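Local coordinates for protein histidine kinase (Paraburkholderia phymatum, PDB 6NB0) that probably acts as a phosphorelay sensor kinase, transferring phosphate from ATP to a histidine of a protein substrate, at residues Ala187-Thr198 and Thr211-Leu221; Arg242-Leu251 and Gly263-Ala271. One frame throughout, in Å; residues are numbered along the deposited sequence.

In the fold
Both contacts tie loops and helix ends to the mixed sheet. Contact 1 works on the hairpin of strands 196-204 and 207-214 and the end of helix 173-189; contact 2 joins the loop before helix 252-260 to strand 264-267, outermost within this chain. Their centres lie about 16 Å apart, and Phe-270 of contact 2 packs on Trp-214 and Leu-221 of contact 1. Each is partly buried, their centres about 15 and 9 Å from that of the chain. Contact 1 buries 702 Å², a tryptophan and small apolar side chains beside backbone bonds and waters; contact 2 buries 350 Å² and rests on polar bonds of an arginine and a glutamine, flanked by leucine and phenylalanine.

Contact 1: Ala187-Thr198 and Thr211-Leu221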
# COMPACT_ATOMS: atom_id res chain seq x y z
N ALA A 187 15.46 -10.56 4.45
CA ALA A 187 16.52 -11.54 4.68
C ALA A 187 15.93 -12.81 5.27
O ALA A 187 16.30 -13.92 4.86
CB ALA A 187 17.59 -10.94 5.61
N VAL A 188 14.97 -12.67 6.20
CA VAL A 188 14.31 -13.83 6.79
C VAL A 188 13.58 -14.62 5.71
O VAL A 188 13.67 -15.86 5.66
CB VAL A 188 13.36 -13.39 7.92
CG1 VAL A 188 12.49 -14.58 8.38
CG2 VAL A 188 14.19 -12.84 9.10
N GLU A 189 12.85 -13.92 4.82
CA GLU A 189 12.13 -14.62 3.75
C GLU A 189 13.08 -15.40 2.87
O GLU A 189 12.74 -16.48 2.36
CB GLU A 189 11.32 -13.62 2.91
CG GLU A 189 10.05 -13.07 3.60
CD GLU A 189 8.84 -13.99 3.43
OE1 GLU A 189 9.03 -15.21 3.25
OE2 GLU A 189 7.70 -13.49 3.49
N ALA A 190 14.29 -14.87 2.69
CA ALA A 190 15.32 -15.52 1.90
C ALA A 190 16.29 -16.33 2.76
O ALA A 190 17.48 -16.45 2.42
CB ALA A 190 16.07 -14.47 1.08
N SER A 191 15.82 -16.91 3.87
CA SER A 191 16.64 -17.76 4.72
C SER A 191 15.99 -19.13 4.90
O SER A 191 14.77 -19.24 4.98
CB SER A 191 16.86 -17.13 6.11
OG SER A 191 17.66 -15.95 6.04
N ALA A 192 16.84 -20.16 5.01
CA ALA A 192 16.41 -21.50 5.38
C ALA A 192 16.46 -21.67 6.90
O ALA A 192 17.21 -20.98 7.59
CB ALA A 192 17.30 -22.57 4.72
N SER A 193 15.65 -22.61 7.40
CA SER A 193 15.61 -22.92 8.83
C SER A 193 17.01 -23.06 9.43
O SER A 193 17.88 -23.74 8.87
CB SER A 193 14.82 -24.23 9.05
OG SER A 193 14.78 -24.56 10.44
N GLY A 194 17.21 -22.42 10.59
CA GLY A 194 18.49 -22.51 11.29
C GLY A 194 19.51 -21.46 10.89
O GLY A 194 20.56 -21.36 11.54
N THR A 195 19.23 -20.68 9.86
CA THR A 195 20.09 -19.55 9.48
C THR A 195 20.00 -18.42 10.49
O THR A 195 18.95 -18.19 11.10
CB THR A 195 19.68 -19.05 8.08
OG1 THR A 195 19.97 -20.09 7.12
CG2 THR A 195 20.43 -17.76 7.68
N THR A 196 21.12 -17.73 10.69
CA THR A 196 21.16 -16.51 11.50
C THR A 196 21.15 -15.28 10.59
O THR A 196 22.02 -15.15 9.72
CB THR A 196 22.40 -16.49 12.39
OG1 THR A 196 22.37 -17.63 13.26
CG2 THR A 196 22.44 -15.21 13.23
N VAL A 197 20.19 -14.39 10.81
CA VAL A 197 20.13 -13.08 10.16
C VAL A 197 20.60 -12.03 11.16
O VAL A 197 20.06 -11.93 12.27
CB VAL A 197 18.70 -12.77 9.66
CG1 VAL A 197 18.62 -11.32 9.12
CG2 VAL A 197 18.30 -13.78 8.56
N THR A 198 21.62 -11.26 10.79
CA THR A 198 22.21 -10.29 11.71
C THR A 198 21.90 -8.88 11.22
O THR A 198 22.17 -8.56 10.06
CB THR A 198 23.72 -10.50 11.82
OG1 THR A 198 24.00 -11.78 12.38
CG2 THR A 198 24.38 -9.39 12.67
N THR A 211 22.99 -2.57 8.42
CA THR A 211 23.31 -3.62 7.46
C THR A 211 22.71 -4.92 7.97
O THR A 211 22.86 -5.25 9.15
CB THR A 211 24.82 -3.77 7.28
OG1 THR A 211 25.35 -2.56 6.72
CG2 THR A 211 25.13 -4.93 6.34
N VAL A 212 22.01 -5.63 7.09
CA VAL A 212 21.53 -6.97 7.38
C VAL A 212 22.40 -7.94 6.58
O VAL A 212 22.58 -7.74 5.37
CB VAL A 212 20.04 -7.13 7.06
CG1 VAL A 212 19.62 -8.58 7.15
CG2 VAL A 212 19.18 -6.29 8.02
N SER A 213 23.00 -8.92 7.25
CA SER A 213 23.85 -9.89 6.59
C SER A 213 23.42 -11.30 6.96
O SER A 213 23.04 -11.56 8.10
CB SER A 213 25.34 -9.68 6.92
OG SER A 213 25.59 -9.81 8.31
N TRP A 214 23.46 -12.19 5.97
CA TRP A 214 22.96 -13.55 6.20
C TRP A 214 23.39 -14.45 5.06
O TRP A 214 23.67 -13.99 3.95
CB TRP A 214 21.42 -13.55 6.33
CG TRP A 214 20.64 -13.52 5.04
CD1 TRP A 214 19.89 -14.54 4.52
CD2 TRP A 214 20.49 -12.40 4.13
NE1 TRP A 214 19.28 -14.13 3.34
CE2 TRP A 214 19.64 -12.83 3.08
CE3 TRP A 214 20.99 -11.09 4.10
CZ2 TRP A 214 19.27 -11.99 2.02
CZ3 TRP A 214 20.62 -10.26 3.05
CH2 TRP A 214 19.77 -10.71 2.02
N GLN A 215 23.46 -15.75 5.36
CA GLN A 215 23.68 -16.76 4.33
C GLN A 215 22.34 -17.05 3.65
O GLN A 215 21.43 -17.60 4.26
CB GLN A 215 24.29 -18.03 4.93
CG GLN A 215 25.07 -18.82 3.91
CD GLN A 215 26.39 -18.16 3.55
OE1 GLN A 215 26.91 -18.35 2.45
NE2 GLN A 215 26.94 -17.37 4.47
N ALA A 216 22.23 -16.67 2.37
CA ALA A 216 20.93 -16.65 1.70
C ALA A 216 20.58 -18.02 1.12
O ALA A 216 21.44 -18.75 0.64
CB ALA A 216 20.94 -15.62 0.57
N THR A 217 19.28 -18.35 1.18
CA THR A 217 18.69 -19.45 0.42
C THR A 217 17.55 -18.83 -0.38
O THR A 217 16.40 -18.80 0.07
CB THR A 217 18.18 -20.57 1.34
OG1 THR A 217 19.24 -21.02 2.18
CG2 THR A 217 17.63 -21.75 0.52
N PRO A 218 17.86 -18.26 -1.54
CA PRO A 218 16.81 -17.50 -2.26
C PRO A 218 15.62 -18.36 -2.68
O PRO A 218 14.51 -17.84 -2.81
CB PRO A 218 17.56 -16.91 -3.47
CG PRO A 218 18.87 -17.67 -3.56
CD PRO A 218 19.19 -18.13 -2.16
N ALA A 219 15.79 -19.68 -2.81
CA ALA A 219 14.64 -20.55 -3.10
C ALA A 219 13.60 -20.52 -1.98
O ALA A 219 12.43 -20.81 -2.24
CB ALA A 219 15.10 -21.99 -3.34
N ALA A 220 13.99 -20.16 -0.75
CA ALA A 220 13.01 -20.08 0.32
C ALA A 220 11.97 -18.98 0.07
O ALA A 220 10.85 -19.07 0.58
CB ALA A 220 13.72 -19.85 1.66
N LEU A 221 12.32 -17.95 -0.71
CA LEU A 221 11.39 -16.85 -0.98
C LEU A 221 10.08 -17.35 -1.58
O LEU A 221 9.01 -16.78 -1.34
CB LEU A 221 12.05 -15.86 -1.94
CG LEU A 221 12.95 -14.81 -1.28
CD1 LEU A 221 13.86 -14.18 -2.33
CD2 LEU A 221 12.05 -13.77 -0.62
O HOH W 1 19.64 -19.59 4.44
O HOH W 2 23.81 -16.37 8.09
O HOH W 3 24.34 -13.57 10.43
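The carbonyl oxygen of Ala-190 takes two hydrogen bonds, one from each face of its plane. Thr-217 N reaches Ala-190 O at 2.9 Å with an N-H...O angle of 163°, while Trp-214 NE1 donates to the same oxygen over 3.1 Å and keeps it within the plane of the indole. The ring's position is fixed further by Ala-187, whose CB lies 3.6 Å from the centroid of the Trp-214 six-membered ring and 14° off its normal, a CH-pi contact over the face. Trp-214 can turn back over the helix end because CG sits between its backbone N and carbonyl carbon (chi1 81°). Val-212 CG1 presses on Ala-187 CB at 3.5 Å, tighter than usual van der Waals contact, and also meets Val-197 CG1. Farther along the hairpin, Thr-198 and Ser-213 form an antiparallel hydrogen-bonded pair: Thr-198 N to Ser-213 O is 3.1 Å and Ser-213 N to Thr-198 O 3.0 Å. Where the strands part, one water links Ala-192 N, Thr-195 OG1, Gln-215 O and Thr-217 OG1, and a second joins Thr-196 O to Gln-215 N. Beyond the contact, Glu-189 turns its carboxylate to Arg-154, His-228 and the backbone N of Val-229 and Leu-230. The arrangement is that of a helix end packed against an antiparallel beta hairpin, consistent with the alpha/beta sandwich (Bergerat fold) of histidine kinase catalytic domains.

Contact 2: Arg242-Leu251 and Gly263-Ala271; sequences REAGRISWVL and GAFEQGEFA
Gln-267 crosses from the strand to the loop and is met by Arg-242 and Leu-251 on the way. With CG anti to the backbone N (chi1 -179°) and the chain extended beyond it, its amide arrives beside Ser-248 and bonds it twice: Ser-248 N donates to a lone pair of Gln-267 OE1 at 2.8 Å, and Gln-267 NE2 donates to Ser-248 OG at 3.0 Å, with an N-H...O angle of 166°. The Arg-242 guanidinium lies stacked on this amide, the two planes 5° apart and Gln-267 OE1 over its centre. Its edge serves the backbone of the same residue, since NH1 and NH2 of Arg-242 both donate to Gln-267 O, at 3.1 and 2.9 Å. Arg-242 NE bonds Arg-246 O at 2.7 Å, which limits rotation of the guanidinium. Leu-251 CD1 lies 3.5 Å from Gln-267 CD, while Leu-251 CB meets Phe-265 CE2 at 3.9 Å. Ile-247 CG2 lies at the edge of that ring, 4.1 Å from Phe-265 CE2. Phe-265 also packs on Leu-183 of helix 173-189. A polar side chain thus fastens the segment leading into helix 252-260 to strand 264-267, joining helix and sheet layers of an alpha/beta sandwich, consistent with a histidine kinase catalytic domain.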
# COMPACT_ATOMS: atom_id res chain seq x y z
N ARG A 242 18.49 -9.42 -11.61
CA ARG A 242 18.31 -7.98 -11.56
C ARG A 242 19.05 -7.30 -12.70
O ARG A 242 20.23 -7.59 -12.95
CB ARG A 242 18.78 -7.44 -10.21
CG ARG A 242 17.89 -7.91 -9.05
CD ARG A 242 18.63 -7.87 -7.74
NE ARG A 242 19.27 -6.56 -7.58
CZ ARG A 242 20.25 -6.32 -6.71
NH1 ARG A 242 20.73 -7.30 -5.96
NH2 ARG A 242 20.77 -5.10 -6.62
N GLU A 243 18.35 -6.41 -13.39
CA GLU A 243 19.02 -5.51 -14.31
C GLU A 243 20.07 -4.71 -13.55
O GLU A 243 20.03 -4.57 -12.33
CB GLU A 243 18.01 -4.59 -14.99
N ALA A 244 21.02 -4.19 -14.31
CA ALA A 244 22.17 -3.53 -13.72
C ALA A 244 21.75 -2.31 -12.91
O ALA A 244 21.06 -1.41 -13.42
CB ALA A 244 23.16 -3.12 -14.82
N GLY A 245 22.16 -2.27 -11.64
CA GLY A 245 21.85 -1.17 -10.76
C GLY A 245 20.47 -1.18 -10.16
O GLY A 245 20.13 -0.24 -9.43
N ARG A 246 19.65 -2.20 -10.41
CA ARG A 246 18.26 -2.20 -9.98
C ARG A 246 18.03 -3.20 -8.85
O ARG A 246 18.68 -4.24 -8.77
CB ARG A 246 17.33 -2.51 -11.16
CG ARG A 246 17.25 -1.34 -12.13
CD ARG A 246 16.22 -1.57 -13.22
NE ARG A 246 15.96 -0.36 -14.00
CZ ARG A 246 15.02 -0.25 -14.94
NH1 ARG A 246 14.25 -1.30 -15.22
NH2 ARG A 246 14.86 0.89 -15.60
N ILE A 247 17.09 -2.85 -7.97
CA ILE A 247 16.76 -3.67 -6.82
C ILE A 247 15.62 -4.60 -7.18
O ILE A 247 14.88 -4.38 -8.13
CB ILE A 247 16.36 -2.79 -5.61
CG1 ILE A 247 15.16 -1.91 -6.00
CG2 ILE A 247 17.57 -1.96 -5.15
CD1 ILE A 247 14.47 -1.24 -4.79
N SER A 248 15.48 -5.66 -6.38
CA SER A 248 14.23 -6.40 -6.32
C SER A 248 13.10 -5.45 -5.94
O SER A 248 13.26 -4.65 -5.01
CB SER A 248 14.35 -7.54 -5.30
OG SER A 248 15.39 -8.46 -5.65
N TRP A 249 11.98 -5.50 -6.67
CA TRP A 249 10.93 -4.49 -6.50
C TRP A 249 10.48 -4.39 -5.05
O TRP A 249 10.17 -3.30 -4.55
CB TRP A 249 9.73 -4.83 -7.36
CG TRP A 249 9.98 -4.78 -8.81
CD1 TRP A 249 11.12 -4.36 -9.44
CD2 TRP A 249 9.05 -5.15 -9.83
NE1 TRP A 249 10.95 -4.45 -10.81
CE2 TRP A 249 9.69 -4.94 -11.07
CE3 TRP A 249 7.75 -5.66 -9.82
CZ2 TRP A 249 9.06 -5.20 -12.30
CZ3 TRP A 249 7.12 -5.91 -11.04
CH2 TRP A 249 7.78 -5.70 -12.26
N VAL A 250 10.45 -5.53 -4.36
CA VAL A 250 9.86 -5.54 -3.03
C VAL A 250 10.68 -4.70 -2.05
O VAL A 250 10.16 -4.32 -1.00
CB VAL A 250 9.70 -6.99 -2.52
CG1 VAL A 250 11.06 -7.63 -2.22
CG2 VAL A 250 8.81 -7.04 -1.28
N LEU A 251 11.94 -4.38 -2.35
CA LEU A 251 12.76 -3.58 -1.44
C LEU A 251 12.59 -2.08 -1.66
O LEU A 251 13.31 -1.28 -1.06
CB LEU A 251 14.24 -3.98 -1.57
CG LEU A 251 14.53 -5.36 -0.94
CD1 LEU A 251 15.89 -5.95 -1.35
CD2 LEU A 251 14.38 -5.34 0.58
N GLY A 263 20.08 9.56 2.04
CA GLY A 263 20.89 8.37 2.25
C GLY A 263 20.92 7.51 1.01
O GLY A 263 20.78 7.99 -0.12
N ALA A 264 21.09 6.21 1.22
CA ALA A 264 21.28 5.31 0.10
C ALA A 264 20.93 3.90 0.53
O ALA A 264 20.99 3.57 1.72
CB ALA A 264 22.72 5.36 -0.43
N PHE A 265 20.62 3.06 -0.45
CA PHE A 265 20.31 1.66 -0.16
C PHE A 265 21.00 0.78 -1.19
O PHE A 265 21.02 1.11 -2.37
CB PHE A 265 18.80 1.42 -0.19
CG PHE A 265 18.43 -0.02 -0.09
CD1 PHE A 265 18.61 -0.69 1.09
CD2 PHE A 265 17.94 -0.72 -1.20
CE1 PHE A 265 18.29 -2.05 1.20
CE2 PHE A 265 17.63 -2.08 -1.10
CZ PHE A 265 17.79 -2.74 0.10
N GLU A 266 21.61 -0.32 -0.74
CA GLU A 266 22.32 -1.22 -1.64
C GLU A 266 21.86 -2.64 -1.35
O GLU A 266 21.97 -3.11 -0.21
CB GLU A 266 23.84 -1.11 -1.49
CG GLU A 266 24.38 0.28 -1.76
CD GLU A 266 25.89 0.33 -1.82
OE1 GLU A 266 26.55 -0.24 -0.93
OE2 GLU A 266 26.42 0.92 -2.78
N GLN A 267 21.35 -3.31 -2.38
CA GLN A 267 21.01 -4.73 -2.32
C GLN A 267 22.15 -5.51 -2.97
O GLN A 267 22.38 -5.40 -4.18
CB GLN A 267 19.68 -5.01 -3.01
CG GLN A 267 19.28 -6.46 -2.94
CD GLN A 267 18.13 -6.78 -3.85
OE1 GLN A 267 17.58 -5.90 -4.52
NE2 GLN A 267 17.77 -8.07 -3.90
N GLY A 268 22.89 -6.28 -2.16
CA GLY A 268 23.92 -7.12 -2.73
C GLY A 268 23.31 -8.31 -3.47
O GLY A 268 22.11 -8.59 -3.39
N GLU A 269 24.16 -9.03 -4.18
CA GLU A 269 23.68 -10.23 -4.85
C GLU A 269 23.47 -11.34 -3.83
O GLU A 269 23.89 -11.25 -2.67
CB GLU A 269 24.64 -10.66 -5.95
CG GLU A 269 25.96 -11.22 -5.46
CD GLU A 269 26.75 -11.93 -6.55
OE1 GLU A 269 26.15 -12.39 -7.55
OE2 GLU A 269 27.99 -12.02 -6.41
N PHE A 270 22.76 -12.38 -4.25
CA PHE A 270 22.67 -13.61 -3.46
C PHE A 270 23.98 -14.36 -3.65
O PHE A 270 24.23 -14.91 -4.73
CB PHE A 270 21.46 -14.45 -3.86
CG PHE A 270 20.11 -13.81 -3.54
CD1 PHE A 270 19.75 -13.52 -2.23
CD2 PHE A 270 19.20 -13.52 -4.55
CE1 PHE A 270 18.51 -12.97 -1.94
CE2 PHE A 270 17.96 -12.95 -4.25
CZ PHE A 270 17.62 -12.69 -2.95
N ALA A 271 24.82 -14.36 -2.63
CA ALA A 271 26.19 -14.86 -2.74
C ALA A 271 26.26 -16.33 -2.31
O ALA A 271 25.77 -16.70 -1.24
CB ALA A 271 27.14 -14.02 -1.89